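Local coordinates for chrac-14 (Drosophila melanogaster, PDB 2BYK), which pairs with Chrac-16 as a histone-fold heterodimer that binds DNA and facilitates nucleosome sliding, and serves DNA polymerase epsilon as an accessory subunit, at residues S30-A33 with R34-I37; S42-A45 with I46-S50; A66-I69 with L70-L73; D77-S80 with F81-S84. All blocks are in the same frame, centred on the assembly; numbering follows the deposited sequence.

Interaction 1: residues S30-A33 with R34-I37; sequences SKEA and RAAI. With SO4 (sulfate ion), chain F.
Arg-34 closes the first turn of helix 31-58 onto Ser-30: its backbone N reaches Ser-30 O at 3.1 Å in a nearly straight bond. The arginine side chain keeps to the same carbonyl, with CG 3.5 Å from Ser-30 O. A bend at chi3 (-72°) then turns the guanidinium back alongside the first turn, where Lys-31 CG lies at its edge, near its plane; the side chain also touches Ile-19 of helix 14-22. Ser-30 is the N-cap. With chi1 at 62° its hydroxyl sits between the backbone N and the carbonyl carbon, and from there OG accepts from Ala-33 N at 3.2 Å. The same OG donates to sulfate O2, 3.1 Å away. Glu-32 leans on the anion with carbon alone, CB lying 3.6 Å from sulfate O2, while its chain, bent at chi2, carries OE1 forward to within 4.1 Å of Ala-35 CB. Ile-37 N ends the segment with a 2.9 Å bond to Ala-33 O. The sulfate, probably from the crystallisation liquor, is also held by residues of the partner protein's chain. One serine hydroxyl thus caps the helix and is the group of this contact that bonds the anion, which the helix's N-terminal end may favour modestly.

Interaction 2: residues S42-A45 with I46-S50; sequences SVFA and IFVTS
Phe-44 and Val-48 stand one turn apart on the long central helix of the histone fold, helix 31-58, and form the tightly packed side of this contact. Val-48 CG2 sits over one face of the Phe-44 ring, 3.6 Å from its centroid and 19° off the ring normal, a CH-pi contact displaced a little toward the rim. The torsions set this up: with CG anti to the backbone N (chi1 172°), the Phe-44 ring is sent out from the helix, and Val-48 CG2, beside its own N, points back to cover its face. The pair is buried, with Leu-73 of helix 66-75 against both side chains, and the Phe-44 ring also stacks on an aromatic side chain of the partner protein.

The other flank is looser. Ile-46 is exposed, and its CG1 rests 3.4 Å from Ser-42 O, meeting backbone in place of a side chain. Phe-47 turns its ring away from the preceding turn to stack on another aromatic group of the partner chain, leaving its CB close to Val-43 O at 3.2 Å. Regular helical bonds run beneath both flanks, such as Phe-47 N to Val-43 O at 2.8 Å. At the far end Ala-45 O accepts two bonds from one residue: Thr-49 N comes in at 3.1 Å, and Thr-49 OG1 donates to Ala-45 O at 2.7 Å from the opposite face of the carbonyl plane.

Interaction 3: residues A66-I69 with L70-L73; sequences AKDI and LQTL
Asp-68 O is gripped twice by Thr-72, one turn further along helix 66-75. The backbone N of Thr-72 bonds to Asp-68 O at 3.0 Å from above the carbonyl plane, 36° out of it. Thr-72 OG1 donates to Asp-68 O from the opposite face at 2.9 Å. The hydroxyl can do so because chi1 (-66°) puts OG1 anti to the carbonyl carbon, directed back down the helix. The threonine is buried, and this bond gives its hydroxyl an acceptor within its own helix; a weak bond joins OG1 to Ser-52 of helix 31-58 as well. Leu-70 N makes the ordinary helical bond to Ala-66 O at 2.9 Å. Ile-69 and Leu-73 line the buried side, where Ile-69 CG2 approaches Leu-73 CG at 4.5 Å and both side chains meet apolar groups of the partner protein. On the polar side the Asp-68 carboxylate and the Gln-71 amide are nearly coplanar, with OD2 and OE1 3.6 Å apart as modelled, and Asp-68 OD1 finds a weak bond from His-61. The chemistry implies a hydroxyl satisfied on its own helix, adding to the backbone bonds, while the apolar side packs on both helix 82-96 and the partner protein.

Interaction 4: residues D77-S80 with F81-S84; sequences DFES and FVPS
Phe-78 overlaps the ring of Phe-81 with its CB, which lies over the centre of one face, 4.0 Å from the centroid and 5° off the normal, a clear CH-pi contact. Beyond CB the two side chains run side by side and point the same way. Their rings are oblique to each other, with planes 35° apart, and the nearest ring atoms are Phe-78 CD2 and Phe-81 CZ at 3.8 Å. Both residues have CG anti to the carbonyl carbon (chi1 -65° in Phe-78), which sends both rings into the buried side. There the Phe-78 ring meets Phe-44 edge-to-face, and Phe-81 packs on an apolar side chain of the partner protein. Ser-80 OG approaches the edge of the Phe-81 ring, 3.6 Å from CD1.

On the outer side contacts are mainly between side chain and backbone. Val-82 CG2 lies 3.5 Å from Glu-79 O, and the same oxygen takes a weak bond from Val-82 N. Pro-83, which has no N-H to give, sets its CD 3.3 Å from Glu-79 O. Ser-84 OG makes a weak bond back to Phe-81 O. Upstream, Asp-77 has a positive phi and is the C-prime residue of a Schellman motif. The whole is a Schellman-terminated helix, 66-75, followed by a short loop into helix 82-96, the additional C-terminal helix that follows the three-helix histone fold.

Interactions 1 and 2 follow one another on helix 31-58, their centres 19 Å apart. The sulfate, bound at the N-terminal end of that helix, belongs to interaction 1, whose nearest atoms stay about 5 Å from interaction 2 and about 11 to 14 Å from the others. Interactions 2, 3 and 4 meet one another. Phe-44 CZ lies 3.8 Å from Leu-73 CD2 of interaction 3, and Phe-44 CE1 lies 3.6 Å from Phe-78 CE1 of interaction 4. Interactions 3 and 4, with centres 10 Å apart, are joined by a probable hydrogen bond from Phe-78 N to Leu-73 O at 2.9 Å. Each of the four also contacts the partner protein, so the heterodimer interface runs past them all.

Interaction 1: residues S30-A33 with R34-I37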
loop_
_atom_site.group_PDB
_atom_site.type_symbol
_atom_site.label_atom_id
_atom_site.label_comp_id
_atom_site.label_asym_id
_atom_site.label_seq_id
_atom_site.Cartn_x
_atom_site.Cartn_y
_atom_site.Cartn_z
ATOM N N SER B 30 10.733 -8.568 -13.847
ATOM C CA SER B 30 11.534 -9.753 -13.558
ATOM C C SER B 30 11.030 -10.472 -12.315
ATOM O O SER B 30 10.418 -9.868 -11.428
ATOM C CB SER B 30 13.013 -9.379 -13.381
ATOM O OG SER B 30 13.212 -8.492 -12.296
ATOM N N LYS B 31 11.285 -11.774 -12.271
ATOM C CA LYS B 31 10.870 -12.608 -11.153
ATOM C C LYS B 31 11.383 -11.976 -9.870
ATOM O O LYS B 31 10.812 -12.144 -8.799
ATOM C CB LYS B 31 11.437 -14.023 -11.334
ATOM C CG LYS B 31 11.214 -14.564 -12.756
ATOM C CD LYS B 31 11.250 -16.096 -12.847
ATOM C CE LYS B 31 10.710 -16.574 -14.209
ATOM N NZ LYS B 31 10.475 -18.053 -14.272
ATOM N N GLU B 32 12.456 -11.213 -10.006
ATOM C CA GLU B 32 13.092 -10.544 -8.886
ATOM C C GLU B 32 12.330 -9.297 -8.415
ATOM O O GLU B 32 12.082 -9.120 -7.217
ATOM C CB GLU B 32 14.519 -10.171 -9.299
ATOM C CG GLU B 32 15.459 -9.876 -8.153
ATOM C CD GLU B 32 15.449 -10.987 -7.130
ATOM O OE1 GLU B 32 14.474 -11.066 -6.350
ATOM O OE2 GLU B 32 16.404 -11.791 -7.118
ATOM N N ALA B 33 11.965 -8.438 -9.367
ATOM C CA ALA B 33 11.251 -7.198 -9.072
ATOM C C ALA B 33 9.894 -7.474 -8.450
ATOM O O ALA B 33 9.502 -6.824 -7.479
ATOM C CB ALA B 33 11.086 -6.367 -10.346
ATOM N N ARG B 34 9.175 -8.439 -9.011
ATOM C CA ARG B 34 7.866 -8.784 -8.485
ATOM C C ARG B 34 7.948 -9.280 -7.043
ATOM O O ARG B 34 7.033 -9.063 -6.250
ATOM C CB ARG B 34 7.212 -9.816 -9.398
ATOM C CG ARG B 34 6.987 -9.249 -10.789
ATOM C CD ARG B 34 6.159 -10.152 -11.691
ATOM N NE ARG B 34 6.895 -11.338 -12.131
ATOM C CZ ARG B 34 6.443 -12.215 -13.028
ATOM N NH1 ARG B 34 5.246 -12.045 -13.596
ATOM N NH2 ARG B 34 7.190 -13.266 -13.358
ATOM N N ALA B 35 9.062 -9.921 -6.702
ATOM C CA ALA B 35 9.275 -10.436 -5.353
ATOM C C ALA B 35 9.411 -9.273 -4.397
ATOM O O ALA B 35 8.801 -9.264 -3.327
ATOM C CB ALA B 35 10.521 -11.276 -5.312
ATOM N N ALA B 36 10.225 -8.297 -4.789
ATOM C CA ALA B 36 10.442 -7.111 -3.977
ATOM C C ALA B 36 9.121 -6.385 -3.765
ATOM O O ALA B 36 8.749 -6.080 -2.635
ATOM C CB ALA B 36 11.435 -6.193 -4.651
ATOM N N ILE B 37 8.408 -6.120 -4.855
ATOM C CA ILE B 37 7.128 -5.425 -4.787
ATOM C C ILE B 37 6.200 -6.094 -3.795
ATOM O O ILE B 37 5.569 -5.435 -2.967
ATOM C CB ILE B 37 6.459 -5.373 -6.172
ATOM C CG1 ILE B 37 7.233 -4.392 -7.051
ATOM C CG2 ILE B 37 4.997 -4.952 -6.053
ATOM C CD1 ILE B 37 6.826 -4.405 -8.490
HETATM S S SO4 F . 17.003 -8.648 -12.014
HETATM O O1 SO4 F . 16.187 -9.737 -12.559
HETATM O O2 SO4 F . 16.091 -7.688 -11.379
HETATM O O3 SO4 F . 17.954 -9.166 -10.997
HETATM O O4 SO4 F . 17.731 -8.007 -13.129
#

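Interaction 2: residues S42-A45 with I46-S50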
loop_
_atom_site.group_PDB
_atom_site.type_symbol
_atom_site.label_atom_id
_atom_site.label_comp_id
_atom_site.label_asym_id
_atom_site.label_seq_id
_atom_site.Cartn_x
_atom_site.Cartn_y
_atom_site.Cartn_z
ATOM N N SER B 42 3.806 -5.860 1.752
ATOM C CA SER B 42 3.674 -6.402 3.106
ATOM C C SER B 42 4.106 -5.390 4.142
ATOM O O SER B 42 3.351 -5.072 5.057
ATOM C CB SER B 42 4.522 -7.656 3.278
ATOM O OG SER B 42 4.053 -8.695 2.442
ATOM N N VAL B 43 5.328 -4.891 4.007
ATOM C CA VAL B 43 5.822 -3.898 4.946
ATOM C C VAL B 43 4.889 -2.686 4.935
ATOM O O VAL B 43 4.542 -2.149 5.995
ATOM C CB VAL B 43 7.247 -3.469 4.582
ATOM C CG1 VAL B 43 7.713 -2.335 5.493
ATOM C CG2 VAL B 43 8.165 -4.659 4.700
ATOM N N PHE B 44 4.470 -2.270 3.741
ATOM C CA PHE B 44 3.572 -1.133 3.627
ATOM C C PHE B 44 2.399 -1.323 4.563
ATOM O O PHE B 44 2.111 -0.478 5.409
ATOM C CB PHE B 44 3.018 -0.993 2.214
ATOM C CG PHE B 44 1.954 0.056 2.098
ATOM C CD1 PHE B 44 2.276 1.404 2.179
ATOM C CD2 PHE B 44 0.620 -0.301 1.967
ATOM C CE1 PHE B 44 1.280 2.387 2.132
ATOM C CE2 PHE B 44 -0.387 0.677 1.920
ATOM C CZ PHE B 44 -0.052 2.021 2.003
ATOM N N ALA B 45 1.719 -2.448 4.407
ATOM C CA ALA B 45 0.555 -2.740 5.221
ATOM C C ALA B 45 0.832 -2.756 6.734
ATOM O O ALA B 45 0.042 -2.210 7.512
ATOM C CB ALA B 45 -0.055 -4.046 4.771
ATOM N N ILE B 46 1.946 -3.365 7.152
ATOM C CA ILE B 46 2.303 -3.438 8.575
ATOM C C ILE B 46 2.579 -2.045 9.104
ATOM O O ILE B 46 2.144 -1.674 10.195
ATOM C CB ILE B 46 3.576 -4.277 8.813
ATOM C CG1 ILE B 46 3.364 -5.717 8.364
ATOM C CG2 ILE B 46 3.920 -4.289 10.289
ATOM C CD1 ILE B 46 4.619 -6.545 8.450
ATOM N N PHE B 47 3.320 -1.288 8.308
ATOM C CA PHE B 47 3.683 0.074 8.638
ATOM C C PHE B 47 2.444 0.948 8.831
ATOM O O PHE B 47 2.339 1.657 9.834
ATOM C CB PHE B 47 4.540 0.648 7.515
ATOM C CG PHE B 47 5.227 1.943 7.863
ATOM C CD1 PHE B 47 5.423 2.925 6.883
ATOM C CD2 PHE B 47 5.745 2.158 9.140
ATOM C CE1 PHE B 47 6.124 4.096 7.165
ATOM C CE2 PHE B 47 6.453 3.328 9.436
ATOM C CZ PHE B 47 6.642 4.298 8.441
ATOM N N VAL B 48 1.513 0.896 7.871
ATOM C CA VAL B 48 0.286 1.702 7.923
ATOM C C VAL B 48 -0.601 1.341 9.111
ATOM O O VAL B 48 -1.230 2.210 9.718
ATOM C CB VAL B 48 -0.541 1.570 6.622
ATOM C CG1 VAL B 48 -1.812 2.398 6.722
ATOM C CG2 VAL B 48 0.275 2.043 5.448
ATOM N N THR B 49 -0.658 0.059 9.438
ATOM C CA THR B 49 -1.450 -0.376 10.572
ATOM C C THR B 49 -0.745 0.118 11.825
ATOM O O THR B 49 -1.360 0.713 12.706
ATOM C CB THR B 49 -1.532 -1.886 10.622
ATOM O OG1 THR B 49 -1.978 -2.361 9.351
ATOM C CG2 THR B 49 -2.502 -2.335 11.709
ATOM N N SER B 50 0.556 -0.143 11.890
ATOM C CA SER B 50 1.384 0.283 13.011
ATOM C C SER B 50 1.129 1.772 13.258
ATOM O O SER B 50 0.815 2.192 14.375
ATOM C CB SER B 50 2.858 0.041 12.665
ATOM O OG SER B 50 3.722 0.541 13.668
#

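Interaction 3: residues A66-I69 with L70-L73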
loop_
_atom_site.group_PDB
_atom_site.type_symbol
_atom_site.label_atom_id
_atom_site.label_comp_id
_atom_site.label_asym_id
_atom_site.label_seq_id
_atom_site.Cartn_x
_atom_site.Cartn_y
_atom_site.Cartn_z
ATOM N N ALA B 66 -11.739 4.387 10.082
ATOM C CA ALA B 66 -11.326 4.456 8.688
ATOM C C ALA B 66 -10.681 5.817 8.472
ATOM O O ALA B 66 -9.900 6.011 7.545
ATOM C CB ALA B 66 -12.524 4.301 7.783
ATOM N N LYS B 67 -11.015 6.757 9.351
ATOM C CA LYS B 67 -10.492 8.114 9.286
ATOM C C LYS B 67 -9.062 8.160 9.811
ATOM O O LYS B 67 -8.263 8.965 9.351
ATOM C CB LYS B 67 -11.438 9.033 10.066
ATOM C CG LYS B 67 -12.864 8.918 9.492
ATOM C CD LYS B 67 -14.009 9.289 10.438
ATOM C CE LYS B 67 -15.361 9.015 9.749
ATOM N NZ LYS B 67 -16.552 9.376 10.573
ATOM N N ASP B 68 -8.742 7.270 10.749
ATOM C CA ASP B 68 -7.398 7.168 11.319
ATOM C C ASP B 68 -6.448 6.645 10.281
ATOM O O ASP B 68 -5.290 7.048 10.234
ATOM C CB ASP B 68 -7.375 6.194 12.476
ATOM C CG ASP B 68 -8.052 6.737 13.683
ATOM O OD1 ASP B 68 -8.349 5.945 14.606
ATOM O OD2 ASP B 68 -8.279 7.969 13.705
ATOM N N ILE B 69 -6.936 5.712 9.470
ATOM C CA ILE B 69 -6.128 5.133 8.407
ATOM C C ILE B 69 -6.038 6.158 7.290
ATOM O O ILE B 69 -5.000 6.299 6.648
ATOM C CB ILE B 69 -6.753 3.832 7.843
ATOM C CG1 ILE B 69 -6.831 2.768 8.939
ATOM C CG2 ILE B 69 -5.917 3.309 6.679
ATOM C CD1 ILE B 69 -7.528 1.497 8.508
ATOM N N LEU B 70 -7.129 6.880 7.058
ATOM C CA LEU B 70 -7.133 7.890 6.013
ATOM C C LEU B 70 -6.178 9.019 6.382
ATOM O O LEU B 70 -5.526 9.592 5.512
ATOM C CB LEU B 70 -8.556 8.423 5.781
ATOM C CG LEU B 70 -9.495 7.459 5.038
ATOM C CD1 LEU B 70 -10.861 8.092 4.869
ATOM C CD2 LEU B 70 -8.904 7.100 3.677
ATOM N N GLN B 71 -6.084 9.321 7.675
ATOM C CA GLN B 71 -5.190 10.376 8.160
ATOM C C GLN B 71 -3.729 9.928 8.176
ATOM O O GLN B 71 -2.836 10.714 7.886
ATOM C CB GLN B 71 -5.595 10.821 9.566
ATOM C CG GLN B 71 -6.946 11.500 9.635
ATOM C CD GLN B 71 -7.359 11.842 11.058
ATOM O OE1 GLN B 71 -7.367 10.976 11.943
ATOM N NE2 GLN B 71 -7.716 13.106 11.284
ATOM N N THR B 72 -3.487 8.669 8.528
ATOM C CA THR B 72 -2.131 8.138 8.553
ATOM C C THR B 72 -1.564 8.072 7.133
ATOM O O THR B 72 -0.368 8.251 6.926
ATOM C CB THR B 72 -2.102 6.739 9.183
ATOM O OG1 THR B 72 -2.466 6.841 10.561
ATOM C CG2 THR B 72 -0.724 6.128 9.076
ATOM N N LEU B 73 -2.423 7.822 6.152
ATOM C CA LEU B 73 -1.969 7.753 4.771
ATOM C C LEU B 73 -1.554 9.127 4.271
ATOM O O LEU B 73 -0.519 9.251 3.620
ATOM C CB LEU B 73 -3.056 7.183 3.853
ATOM C CG LEU B 73 -3.330 5.680 3.887
ATOM C CD1 LEU B 73 -4.425 5.360 2.904
ATOM C CD2 LEU B 73 -2.077 4.904 3.532
#

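Interaction 4: residues D77-S80 with F81-S84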
loop_
_atom_site.group_PDB
_atom_site.type_symbol
_atom_site.label_atom_id
_atom_site.label_comp_id
_atom_site.label_asym_id
_atom_site.label_seq_id
_atom_site.Cartn_x
_atom_site.Cartn_y
_atom_site.Cartn_z
ATOM N N ASP B 77 2.537 10.630 3.431
ATOM C CA ASP B 77 2.755 11.183 2.090
ATOM C C ASP B 77 2.060 10.459 0.954
ATOM O O ASP B 77 2.366 10.671 -0.222
ATOM C CB ASP B 77 4.244 11.279 1.783
ATOM C CG ASP B 77 4.798 12.648 2.078
ATOM O OD1 ASP B 77 4.596 13.134 3.216
ATOM O OD2 ASP B 77 5.431 13.238 1.172
ATOM N N PHE B 78 1.127 9.591 1.310
ATOM C CA PHE B 78 0.367 8.866 0.316
ATOM C C PHE B 78 -1.001 9.507 0.339
ATOM O O PHE B 78 -1.996 8.843 0.621
ATOM C CB PHE B 78 0.248 7.392 0.690
ATOM C CG PHE B 78 1.552 6.667 0.706
ATOM C CD1 PHE B 78 2.040 6.118 1.885
ATOM C CD2 PHE B 78 2.297 6.532 -0.458
ATOM C CE1 PHE B 78 3.252 5.444 1.904
ATOM C CE2 PHE B 78 3.510 5.858 -0.452
ATOM C CZ PHE B 78 3.991 5.313 0.732
ATOM N N GLU B 79 -1.051 10.806 0.067
ATOM C CA GLU B 79 -2.328 11.491 0.078
ATOM C C GLU B 79 -3.061 11.346 -1.246
ATOM O O GLU B 79 -4.265 11.549 -1.311
ATOM C CB GLU B 79 -2.153 12.964 0.425
ATOM C CG GLU B 79 -3.483 13.695 0.449
ATOM C CD GLU B 79 -3.426 15.018 1.186
ATOM O OE1 GLU B 79 -2.634 15.899 0.781
ATOM O OE2 GLU B 79 -4.183 15.176 2.175
ATOM N N SER B 80 -2.340 10.987 -2.300
ATOM C CA SER B 80 -2.970 10.801 -3.598
ATOM C C SER B 80 -3.921 9.609 -3.521
ATOM O O SER B 80 -4.789 9.428 -4.370
ATOM C CB SER B 80 -1.904 10.569 -4.670
ATOM O OG SER B 80 -0.900 9.684 -4.211
ATOM N N PHE B 81 -3.758 8.810 -2.477
ATOM C CA PHE B 81 -4.583 7.627 -2.267
ATOM C C PHE B 81 -5.959 7.964 -1.712
ATOM O O PHE B 81 -6.967 7.445 -2.184
ATOM C CB PHE B 81 -3.910 6.668 -1.272
ATOM C CG PHE B 81 -2.671 5.989 -1.792
ATOM C CD1 PHE B 81 -1.895 6.567 -2.794
ATOM C CD2 PHE B 81 -2.252 4.787 -1.232
ATOM C CE1 PHE B 81 -0.716 5.960 -3.228
ATOM C CE2 PHE B 81 -1.072 4.171 -1.661
ATOM C CZ PHE B 81 -0.303 4.763 -2.663
ATOM N N VAL B 82 -5.982 8.828 -0.701
ATOM C CA VAL B 82 -7.207 9.219 -0.000
ATOM C C VAL B 82 -8.485 9.470 -0.816
ATOM O O VAL B 82 -9.573 9.075 -0.399
ATOM C CB VAL B 82 -6.939 10.435 0.913
ATOM C CG1 VAL B 82 -8.075 10.591 1.922
ATOM C CG2 VAL B 82 -5.620 10.248 1.637
ATOM N N PRO B 83 -8.379 10.129 -1.980
ATOM C CA PRO B 83 -9.575 10.386 -2.792
ATOM C C PRO B 83 -10.337 9.104 -3.150
ATOM O O PRO B 83 -11.511 8.934 -2.804
ATOM C CB PRO B 83 -9.001 11.069 -4.030
ATOM C CG PRO B 83 -7.834 11.806 -3.488
ATOM C CD PRO B 83 -7.201 10.780 -2.577
ATOM N N SER B 84 -9.640 8.216 -3.853
ATOM C CA SER B 84 -10.178 6.934 -4.296
ATOM C C SER B 84 -10.680 6.106 -3.125
ATOM O O SER B 84 -11.748 5.506 -3.203
ATOM C CB SER B 84 -9.091 6.149 -5.020
ATOM O OG SER B 84 -8.033 7.017 -5.394
#